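Local atomic coordinates of segregation and condensation protein B (Mycobacterium tuberculosis, PDB entry 2Z99), a protein that probably takes part in chromosome segregation and condensation during cell division, as the winged-helix partner subunit of a bacterial SMC complex. Residues 22-25 with 26-29; 84-87 with 88-92; 96-99 with 100-104; 134-138 with 139-143. All blocks are in the same frame, centred on the assembly; numbering follows the deposited sequence.

Interaction 1 of 4, residues 22-25 with 26-29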
loop_
_atom_site.group_PDB
_atom_site.type_symbol
_atom_site.label_atom_id
_atom_site.label_comp_id
_atom_site.label_asym_id
_atom_site.label_seq_id
_atom_site.Cartn_x
_atom_site.Cartn_y
_atom_site.Cartn_z
ATOM N N ALA A 22 -2.961 9.259 -9.147
ATOM C CA ALA A 22 -3.471 9.321 -7.791
ATOM C C ALA A 22 -4.168 8.012 -7.429
ATOM O O ALA A 22 -3.938 7.470 -6.350
ATOM C CB ALA A 22 -4.436 10.480 -7.652
ATOM N N LEU A 23 -4.992 7.500 -8.342
ATOM C CA LEU A 23 -5.748 6.276 -8.112
ATOM C C LEU A 23 -4.881 5.034 -8.054
ATOM O O LEU A 23 -5.046 4.199 -7.163
ATOM C CB LEU A 23 -6.841 6.111 -9.184
ATOM C CG LEU A 23 -7.795 7.305 -9.358
ATOM C CD1 LEU A 23 -8.788 7.034 -10.479
ATOM C CD2 LEU A 23 -8.525 7.583 -8.058
ATOM N N LEU A 24 -3.952 4.902 -8.990
ATOM C CA LEU A 24 -3.076 3.744 -8.998
ATOM C C LEU A 24 -2.223 3.695 -7.735
ATOM O O LEU A 24 -1.618 2.665 -7.425
ATOM C CB LEU A 24 -2.146 3.784 -10.206
ATOM C CG LEU A 24 -2.747 3.486 -11.575
ATOM C CD1 LEU A 24 -1.693 3.738 -12.648
ATOM C CD2 LEU A 24 -3.242 2.042 -11.608
ATOM N N LEU A 25 -2.178 4.809 -7.011
ATOM C CA LEU A 25 -1.367 4.889 -5.801
ATOM C C LEU A 25 -2.045 4.298 -4.573
ATOM O O LEU A 25 -1.434 3.522 -3.843
ATOM C CB LEU A 25 -0.984 6.353 -5.508
ATOM C CG LEU A 25 -0.077 6.602 -4.292
ATOM C CD1 LEU A 25 1.358 6.211 -4.633
ATOM C CD2 LEU A 25 -0.137 8.068 -3.871
ATOM N N VAL A 26 -3.311 4.652 -4.364
ATOM C CA VAL A 26 -4.070 4.195 -3.201
ATOM C C VAL A 26 -4.569 2.743 -3.162
ATOM O O VAL A 26 -4.983 2.261 -2.106
ATOM C CB VAL A 26 -5.294 5.095 -2.953
ATOM C CG1 VAL A 26 -5.661 5.039 -1.498
ATOM C CG2 VAL A 26 -5.000 6.515 -3.342
ATOM N N ILE A 27 -4.533 2.042 -4.288
ATOM C CA ILE A 27 -5.026 0.666 -4.314
ATOM C C ILE A 27 -4.048 -0.349 -3.737
ATOM O O ILE A 27 -2.833 -0.224 -3.904
ATOM C CB ILE A 27 -5.379 0.227 -5.743
ATOM C CG1 ILE A 27 -4.123 0.233 -6.610
ATOM C CG2 ILE A 27 -6.468 1.125 -6.298
ATOM C CD1 ILE A 27 -4.326 -0.264 -7.999
ATOM N N ASP A 28 -4.586 -1.366 -3.068
ATOM C CA ASP A 28 -3.762 -2.410 -2.469
ATOM C C ASP A 28 -3.923 -3.721 -3.241
ATOM O O ASP A 28 -3.396 -4.763 -2.843
ATOM C CB ASP A 28 -4.164 -2.612 -1.005
ATOM C CG ASP A 28 -2.991 -3.030 -0.127
ATOM O OD1 ASP A 28 -1.954 -2.319 -0.115
ATOM O OD2 ASP A 28 -3.110 -4.066 0.560
ATOM N N THR A 29 -4.654 -3.658 -4.348
ATOM C CA THR A 29 -4.897 -4.821 -5.201
ATOM C C THR A 29 -5.129 -4.274 -6.598
ATOM O O THR A 29 -5.507 -3.125 -6.751
ATOM C CB THR A 29 -6.182 -5.609 -4.774
ATOM O OG1 THR A 29 -7.356 -4.905 -5.206
ATOM C CG2 THR A 29 -6.243 -5.766 -3.272
HETATM O O HOH W 1 -0.050 0.700 -4.625
#
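I27 folds back against the final residues of helix 13-26. Its CG2 methyl lies 3.5 Å from L23 O and its CG1 3.6 Å from L24 O, so the two aliphatic branches pack over successive carbonyls. With chi1 at 63°, CG1 is placed between the backbone N and the carbonyl carbon, and CG2 falls anti to that carbon; this brings one branch of the beta-branched residue against each oxygen. Apolar contact between the side chains is looser: L24 CD2 and I27 CD1 are 4.4 Å apart. One residue earlier, V26 CG2 packs 3.3 Å from A22 O, which accepts the backbone N-H of L25. Beyond this shell a water donates to L25 O at 3.2 Å and to I27 O at 3.0 Å, tying L25 to the chain that follows it. L24 is buried, a place that suits an apolar side chain, and both L24 and L25 touch M76 of strand 73-78. The second subunit covers more of the surface, its Y85 against L23 and its T78 against V26, so this part of the chain touches both strand 73-78 and the neighbouring copy, where the loop toward helix 33-40 begins.

Interaction 2 of 4, residues 84-87 with 88-92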
loop_
_atom_site.group_PDB
_atom_site.type_symbol
_atom_site.label_atom_id
_atom_site.label_comp_id
_atom_site.label_asym_id
_atom_site.label_seq_id
_atom_site.Cartn_x
_atom_site.Cartn_y
_atom_site.Cartn_z
ATOM N N PRO A 84 16.525 -6.331 -5.221
ATOM C CA PRO A 84 17.577 -6.279 -4.203
ATOM C C PRO A 84 17.436 -5.108 -3.232
ATOM O O PRO A 84 17.601 -5.272 -2.030
ATOM C CB PRO A 84 18.851 -6.193 -5.039
ATOM C CG PRO A 84 18.513 -7.018 -6.233
ATOM C CD PRO A 84 17.103 -6.570 -6.558
ATOM N N TYR A 85 17.143 -3.922 -3.755
ATOM C CA TYR A 85 16.985 -2.754 -2.900
ATOM C C TYR A 85 15.725 -2.882 -2.054
ATOM O O TYR A 85 15.700 -2.465 -0.894
ATOM C CB TYR A 85 16.908 -1.481 -3.734
ATOM C CG TYR A 85 18.171 -1.191 -4.498
ATOM C CD1 TYR A 85 18.351 -1.660 -5.804
ATOM C CD2 TYR A 85 19.208 -0.477 -3.902
ATOM C CE1 TYR A 85 19.544 -1.421 -6.493
ATOM C CE2 TYR A 85 20.392 -0.237 -4.575
ATOM C CZ TYR A 85 20.559 -0.708 -5.865
ATOM O OH TYR A 85 21.748 -0.463 -6.512
ATOM N N VAL A 86 14.670 -3.440 -2.639
ATOM C CA VAL A 86 13.430 -3.618 -1.900
ATOM C C VAL A 86 13.680 -4.580 -0.733
ATOM O O VAL A 86 13.257 -4.324 0.389
ATOM C CB VAL A 86 12.317 -4.181 -2.801
ATOM C CG1 VAL A 86 11.040 -4.337 -2.008
ATOM C CG2 VAL A 86 12.086 -3.253 -3.969
ATOM N N GLU A 87 14.377 -5.681 -1.005
ATOM C CA GLU A 87 14.692 -6.660 0.033
ATOM C C GLU A 87 15.352 -5.998 1.239
ATOM O O GLU A 87 14.801 -6.015 2.338
ATOM C CB GLU A 87 15.618 -7.733 -0.520
ATOM C CG GLU A 87 14.955 -9.075 -0.679
ATOM C CD GLU A 87 15.626 -10.142 0.151
ATOM O OE1 GLU A 87 16.632 -10.715 -0.299
ATOM O OE2 GLU A 87 15.153 -10.399 1.272
ATOM N N LYS A 88 16.525 -5.405 1.022
ATOM C CA LYS A 88 17.264 -4.735 2.087
ATOM C C LYS A 88 16.441 -3.735 2.880
ATOM O O LYS A 88 16.407 -3.791 4.100
ATOM C CB LYS A 88 18.489 -3.998 1.533
ATOM C CG LYS A 88 19.529 -4.881 0.857
ATOM C CD LYS A 88 20.826 -4.099 0.598
ATOM C CE LYS A 88 21.797 -4.862 -0.320
ATOM N NZ LYS A 88 21.332 -4.919 -1.742
ATOM N N LEU A 89 15.785 -2.809 2.194
ATOM C CA LEU A 89 15.012 -1.793 2.884
ATOM C C LEU A 89 14.074 -2.371 3.935
ATOM O O LEU A 89 14.039 -1.906 5.078
ATOM C CB LEU A 89 14.216 -0.962 1.879
ATOM C CG LEU A 89 13.558 0.325 2.393
ATOM C CD1 LEU A 89 12.252 0.029 3.070
ATOM C CD2 LEU A 89 14.502 1.028 3.345
ATOM N N LEU A 90 13.315 -3.387 3.553
ATOM C CA LEU A 90 12.371 -4.001 4.474
ATOM C C LEU A 90 13.099 -4.719 5.603
ATOM O O LEU A 90 12.788 -4.512 6.775
ATOM C CB LEU A 90 11.459 -4.959 3.709
ATOM C CG LEU A 90 10.765 -4.290 2.513
ATOM C CD1 LEU A 90 9.908 -5.309 1.806
ATOM C CD2 LEU A 90 9.916 -3.110 2.960
ATOM N N LEU A 91 14.077 -5.547 5.258
ATOM C CA LEU A 91 14.839 -6.266 6.269
ATOM C C LEU A 91 15.442 -5.308 7.300
ATOM O O LEU A 91 15.577 -5.655 8.471
ATOM C CB LEU A 91 15.946 -7.084 5.611
ATOM C CG LEU A 91 15.445 -8.207 4.707
ATOM C CD1 LEU A 91 16.618 -8.847 3.985
ATOM C CD2 LEU A 91 14.698 -9.233 5.543
ATOM N N ASP A 92 15.806 -4.104 6.870
ATOM C CA ASP A 92 16.368 -3.126 7.791
ATOM C C ASP A 92 15.260 -2.587 8.692
ATOM O O ASP A 92 15.195 -1.391 8.999
ATOM C CB ASP A 92 17.047 -1.972 7.037
ATOM C CG ASP A 92 18.339 -2.397 6.341
ATOM O OD1 ASP A 92 19.049 -3.282 6.872
ATOM O OD2 ASP A 92 18.657 -1.833 5.269
#
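Two turns of helix 83-94 bring P84, Y85, V86 and E87 against K88, L89, L90 and L91 through the regular i to i+4 ladder of an alpha-helix. K88 N donates to P84 O at 3.2 Å and L89 N to Y85 O at 3.1 Å. The bond from L91 N to E87 O is shorter, 3.0 Å, and almost straight at 177°, whereas that from L90 N to V86 O is weak. P84 sits in the first turn, where its lack of an N-H costs no ladder bond. V86 and L90 lie side by side and point the same way, with CG1 of V86 4.1 Å from CD1 of L90; chi1 of V86 at -179° turns that methyl along the helix toward its partner. E87 bends at chi2 and brings OE2 to 3.5 Å from CD1 of L91. K88 runs back along the helix toward P84, its ammonium over the Y85 ring but 5.6 Å from the centroid. V86 and L89 are apolar where V26 and A39 of the second subunit pack on them. Backbone bonds thus carry most of the polar cohesion; V86 and L90 add dispersion, E87 and L91 van der Waals contact on an exposed side, and K88 with Y85 at most a weak cation-pi attraction.

Interaction 3 of 4, residues 96-99 with 100-104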
loop_
_atom_site.group_PDB
_atom_site.type_symbol
_atom_site.label_atom_id
_atom_site.label_comp_id
_atom_site.label_asym_id
_atom_site.label_seq_id
_atom_site.Cartn_x
_atom_site.Cartn_y
_atom_site.Cartn_z
ATOM N N THR A 96 15.336 -3.878 15.528
ATOM C CA THR A 96 15.309 -2.521 16.059
ATOM C C THR A 96 16.691 -2.168 16.603
ATOM O O THR A 96 17.537 -3.044 16.777
ATOM C CB THR A 96 14.247 -2.396 17.184
ATOM O OG1 THR A 96 14.506 -3.364 18.209
ATOM C CG2 THR A 96 12.851 -2.640 16.620
ATOM N N LYS A 97 16.919 -0.883 16.856
ATOM C CA LYS A 97 18.200 -0.410 17.378
ATOM C C LYS A 97 18.565 -1.110 18.692
ATOM O O LYS A 97 17.735 -1.795 19.290
ATOM C CB LYS A 97 18.131 1.113 17.579
ATOM C CG LYS A 97 19.320 1.740 18.307
ATOM C CD LYS A 97 20.634 1.509 17.576
ATOM C CE LYS A 97 21.809 2.059 18.370
ATOM N NZ LYS A 97 23.096 1.790 17.681
ATOM N N LEU A 98 19.811 -0.951 19.132
ATOM C CA LEU A 98 20.258 -1.562 20.380
ATOM C C LEU A 98 19.937 -0.657 21.565
ATOM O O LEU A 98 20.186 0.552 21.528
ATOM C CB LEU A 98 21.768 -1.839 20.349
ATOM C CG LEU A 98 22.286 -3.096 19.634
ATOM C CD1 LEU A 98 23.807 -3.144 19.712
ATOM C CD2 LEU A 98 21.693 -4.336 20.280
ATOM N N THR A 99 19.378 -1.253 22.612
ATOM C CA THR A 99 19.031 -0.520 23.819
ATOM C C THR A 99 20.321 -0.109 24.515
ATOM O O THR A 99 21.379 -0.678 24.255
ATOM C CB THR A 99 18.195 -1.395 24.768
ATOM O OG1 THR A 99 18.958 -2.547 25.154
ATOM C CG2 THR A 99 16.922 -1.860 24.077
ATOM N N ARG A 100 20.245 0.883 25.390
ATOM C CA ARG A 100 21.438 1.331 26.090
ATOM C C ARG A 100 22.032 0.195 26.919
ATOM O O ARG A 100 23.250 0.076 27.048
ATOM C CB ARG A 100 21.108 2.524 26.984
ATOM C CG ARG A 100 22.311 3.080 27.727
ATOM C CD ARG A 100 22.025 4.450 28.344
ATOM N NE ARG A 100 21.969 5.524 27.347
ATOM C CZ ARG A 100 20.940 5.763 26.536
ATOM N NH1 ARG A 100 19.847 5.008 26.588
ATOM N NH2 ARG A 100 21.007 6.759 25.659
ATOM N N ALA A 101 21.167 -0.644 27.476
ATOM C CA ALA A 101 21.635 -1.764 28.274
ATOM C C ALA A 101 22.521 -2.645 27.401
ATOM O O ALA A 101 23.587 -3.084 27.830
ATOM C CB ALA A 101 20.452 -2.567 28.801
ATOM N N ALA A 102 22.072 -2.893 26.172
ATOM C CA ALA A 102 22.818 -3.721 25.231
ATOM C C ALA A 102 24.176 -3.108 24.897
ATOM O O ALA A 102 25.195 -3.780 24.992
ATOM C CB ALA A 102 22.011 -3.917 23.964
ATOM N N LEU A 103 24.195 -1.841 24.498
ATOM C CA LEU A 103 25.462 -1.200 24.175
ATOM C C LEU A 103 26.390 -1.303 25.380
ATOM O O LEU A 103 27.589 -1.578 25.253
ATOM C CB LEU A 103 25.252 0.273 23.801
ATOM C CG LEU A 103 24.694 0.649 22.419
ATOM C CD1 LEU A 103 25.120 -0.401 21.397
ATOM C CD2 LEU A 103 23.180 0.766 22.462
ATOM N N GLU A 104 25.811 -1.089 26.555
ATOM C CA GLU A 104 26.537 -1.154 27.809
ATOM C C GLU A 104 27.279 -2.482 27.904
ATOM O O GLU A 104 28.489 -2.513 28.090
ATOM C CB GLU A 104 25.555 -1.051 28.973
ATOM C CG GLU A 104 25.978 -0.119 30.095
ATOM C CD GLU A 104 25.436 1.288 29.921
ATOM O OE1 GLU A 104 26.010 2.052 29.113
ATOM O OE2 GLU A 104 24.425 1.622 30.587
#
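T99 O accepts the backbone N-H of L103 at 3.1 Å, in a bond bent only slightly (167°). The same residue uses its side chain as well: OG1 takes the N-H of A102 at 3.3 Å. Its chi1 of 61° sets OG1 between the backbone N and the carbonyl carbon, turned toward the first turn of the helix. This makes T99 the N-cap of helix 100-112, a position for which threonine is well suited because its short hydroxyl can stand in for the carbonyl missing at a helix start. The residue just before the cap, L98, pairs with L103 in a hydrophobic staple, the apolar contact that often accompanies an N-cap. CD1 of L98 is pressed to 3.5 Å from CD1 of L103, closer than usual van der Waals contact, and the two leucine side chains meet at an angle, with CD2 of L103 3.6 Å from CB of L98. The other methyl of L98, CD2, meets the small CB of A102 at 3.7 Å; alanine at 102 lets it sit close to the helix. On another side of the helix, A101 and E104 meet R124 of helix 117-124.

Interaction 4 of 4, residues 134-138 with 139-143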
loop_
_atom_site.group_PDB
_atom_site.type_symbol
_atom_site.label_atom_id
_atom_site.label_comp_id
_atom_site.label_asym_id
_atom_site.label_seq_id
_atom_site.Cartn_x
_atom_site.Cartn_y
_atom_site.Cartn_z
ATOM N N THR A 134 21.067 -11.541 21.679
ATOM C CA THR A 134 20.943 -10.630 20.550
ATOM C C THR A 134 22.321 -10.216 20.040
ATOM O O THR A 134 22.566 -10.236 18.841
ATOM C CB THR A 134 20.089 -9.363 20.885
ATOM O OG1 THR A 134 20.799 -8.522 21.796
ATOM C CG2 THR A 134 18.757 -9.755 21.503
ATOM N N LEU A 135 23.227 -9.856 20.943
ATOM C CA LEU A 135 24.572 -9.473 20.529
ATOM C C LEU A 135 25.203 -10.585 19.707
ATOM O O LEU A 135 25.946 -10.319 18.764
ATOM C CB LEU A 135 25.457 -9.188 21.737
ATOM C CG LEU A 135 25.260 -7.866 22.464
ATOM C CD1 LEU A 135 26.284 -7.766 23.566
ATOM C CD2 LEU A 135 25.414 -6.716 21.494
ATOM N N LEU A 136 24.916 -11.831 20.074
ATOM C CA LEU A 136 25.454 -12.979 19.354
ATOM C C LEU A 136 24.803 -13.116 17.979
ATOM O O LEU A 136 25.495 -13.181 16.962
ATOM C CB LEU A 136 25.228 -14.265 20.146
ATOM C CG LEU A 136 26.000 -14.418 21.458
ATOM C CD1 LEU A 136 25.581 -15.708 22.133
ATOM C CD2 LEU A 136 27.496 -14.403 21.190
ATOM N N ALA A 137 23.474 -13.158 17.958
ATOM C CA ALA A 137 22.728 -13.290 16.714
ATOM C C ALA A 137 23.071 -12.180 15.725
ATOM O O ALA A 137 23.101 -12.410 14.517
ATOM C CB ALA A 137 21.246 -13.284 17.000
ATOM N N ARG A 138 23.328 -10.977 16.231
ATOM C CA ARG A 138 23.675 -9.858 15.362
ATOM C C ARG A 138 25.154 -9.867 15.001
ATOM O O ARG A 138 25.643 -8.923 14.370
ATOM C CB ARG A 138 23.349 -8.523 16.024
ATOM C CG ARG A 138 21.900 -8.332 16.363
ATOM C CD ARG A 138 21.662 -6.912 16.813
ATOM N NE ARG A 138 20.269 -6.707 17.182
ATOM C CZ ARG A 138 19.687 -5.515 17.239
ATOM N NH1 ARG A 138 20.387 -4.426 16.946
ATOM N NH2 ARG A 138 18.411 -5.414 17.595
ATOM N N GLY A 139 25.859 -10.918 15.422
ATOM C CA GLY A 139 27.273 -11.055 15.123
ATOM C C GLY A 139 28.196 -9.988 15.672
ATOM O O GLY A 139 29.290 -9.786 15.138
ATOM N N LEU A 140 27.779 -9.289 16.725
ATOM C CA LEU A 140 28.641 -8.267 17.311
ATOM C C LEU A 140 29.702 -8.884 18.228
ATOM O O LEU A 140 30.745 -8.279 18.488
ATOM C CB LEU A 140 27.814 -7.237 18.086
ATOM C CG LEU A 140 27.159 -6.133 17.255
ATOM C CD1 LEU A 140 28.159 -5.599 16.232
ATOM C CD2 LEU A 140 25.944 -6.686 16.557
ATOM N N ILE A 141 29.431 -10.087 18.721
ATOM C CA ILE A 141 30.371 -10.788 19.592
ATOM C C ILE A 141 30.236 -12.252 19.262
ATOM O O ILE A 141 29.285 -12.655 18.598
ATOM C CB ILE A 141 30.049 -10.606 21.114
ATOM C CG1 ILE A 141 28.701 -11.267 21.441
ATOM C CG2 ILE A 141 30.076 -9.121 21.483
ATOM C CD1 ILE A 141 28.335 -11.266 22.920
ATOM N N THR A 142 31.184 -13.052 19.725
ATOM C CA THR A 142 31.132 -14.484 19.472
ATOM C C THR A 142 31.975 -15.255 20.465
ATOM O O THR A 142 32.812 -14.680 21.157
ATOM C CB THR A 142 31.631 -14.820 18.061
ATOM O OG1 THR A 142 31.334 -16.192 17.772
ATOM C CG2 THR A 142 33.136 -14.593 17.958
ATOM N N GLU A 143 31.745 -16.560 20.534
ATOM C CA GLU A 143 32.503 -17.412 21.438
ATOM C C GLU A 143 33.920 -17.582 20.897
ATOM O O GLU A 143 34.108 -17.931 19.730
ATOM C CB GLU A 143 31.829 -18.786 21.586
ATOM C CG GLU A 143 30.407 -18.737 22.138
ATOM C CD GLU A 143 29.348 -18.654 21.048
ATOM O OE1 GLU A 143 29.626 -18.050 19.983
ATOM O OE2 GLU A 143 28.231 -19.184 21.261
HETATM O O HOH W 2 28.053 -14.347 16.706
#
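I141 lies across the last turn of helix 129-137, and two leucines cross it obliquely. CG1 of I141 is pressed to 3.4 Å from CD2 of L136, tighter than ordinary van der Waals contact, while its CD1 meets CB of L135 at 3.7 Å. The I141 chi1 of 65° puts CG1 between the backbone N and the carbonyl carbon, and the chain then extends to place CD1 between the two leucines. L140 turns another way, its CB lying 4.2 Å from CD2 of L135. The backbone turn that permits this is a Schellman motif. L140 N donates to L135 O at 2.9 Å, nearly along the carbonyl axis, and G139 N reaches L136 O at 2.8 Å from well above the carbonyl plane. G139 suits the spot because its phi is positive (62°) and a beta carbon would clash with R138 O. A water donates to L136 O and, at 2.8 Å, to I141 O, bridging helix end and strand. L106 of helix 100-112 packs on both L135 and I141, and F155 of strand 153-157 on L136, as helix 129-137 passes into strand 141-146 of the winged-helix domain. Chemically, the joint combines two carbonyls, L135 O held by backbone N-H and L136 O by backbone N-H and water, with a leucine-isoleucine cluster that packs the helix against the strand it leads into.

The four contacts follow one another along an elongated chain, with interactions 1 and 4 on opposite sides of its centre, their own centres 42 Å apart. Interaction 2, on the helix near the middle of the chain, lies about 22 Å between centres from both. Interactions 1 and 2 do not touch within the chain, yet both contribute to the contact with the second subunit. Interactions 3 and 4, with centres 13 Å apart, belong together: R138 NH2 lies 2.7 Å from T96 O, a probable hydrogen bond, and R138 NH1 packs on L98, joining the loop before helix 100-112 to the end of helix 129-137.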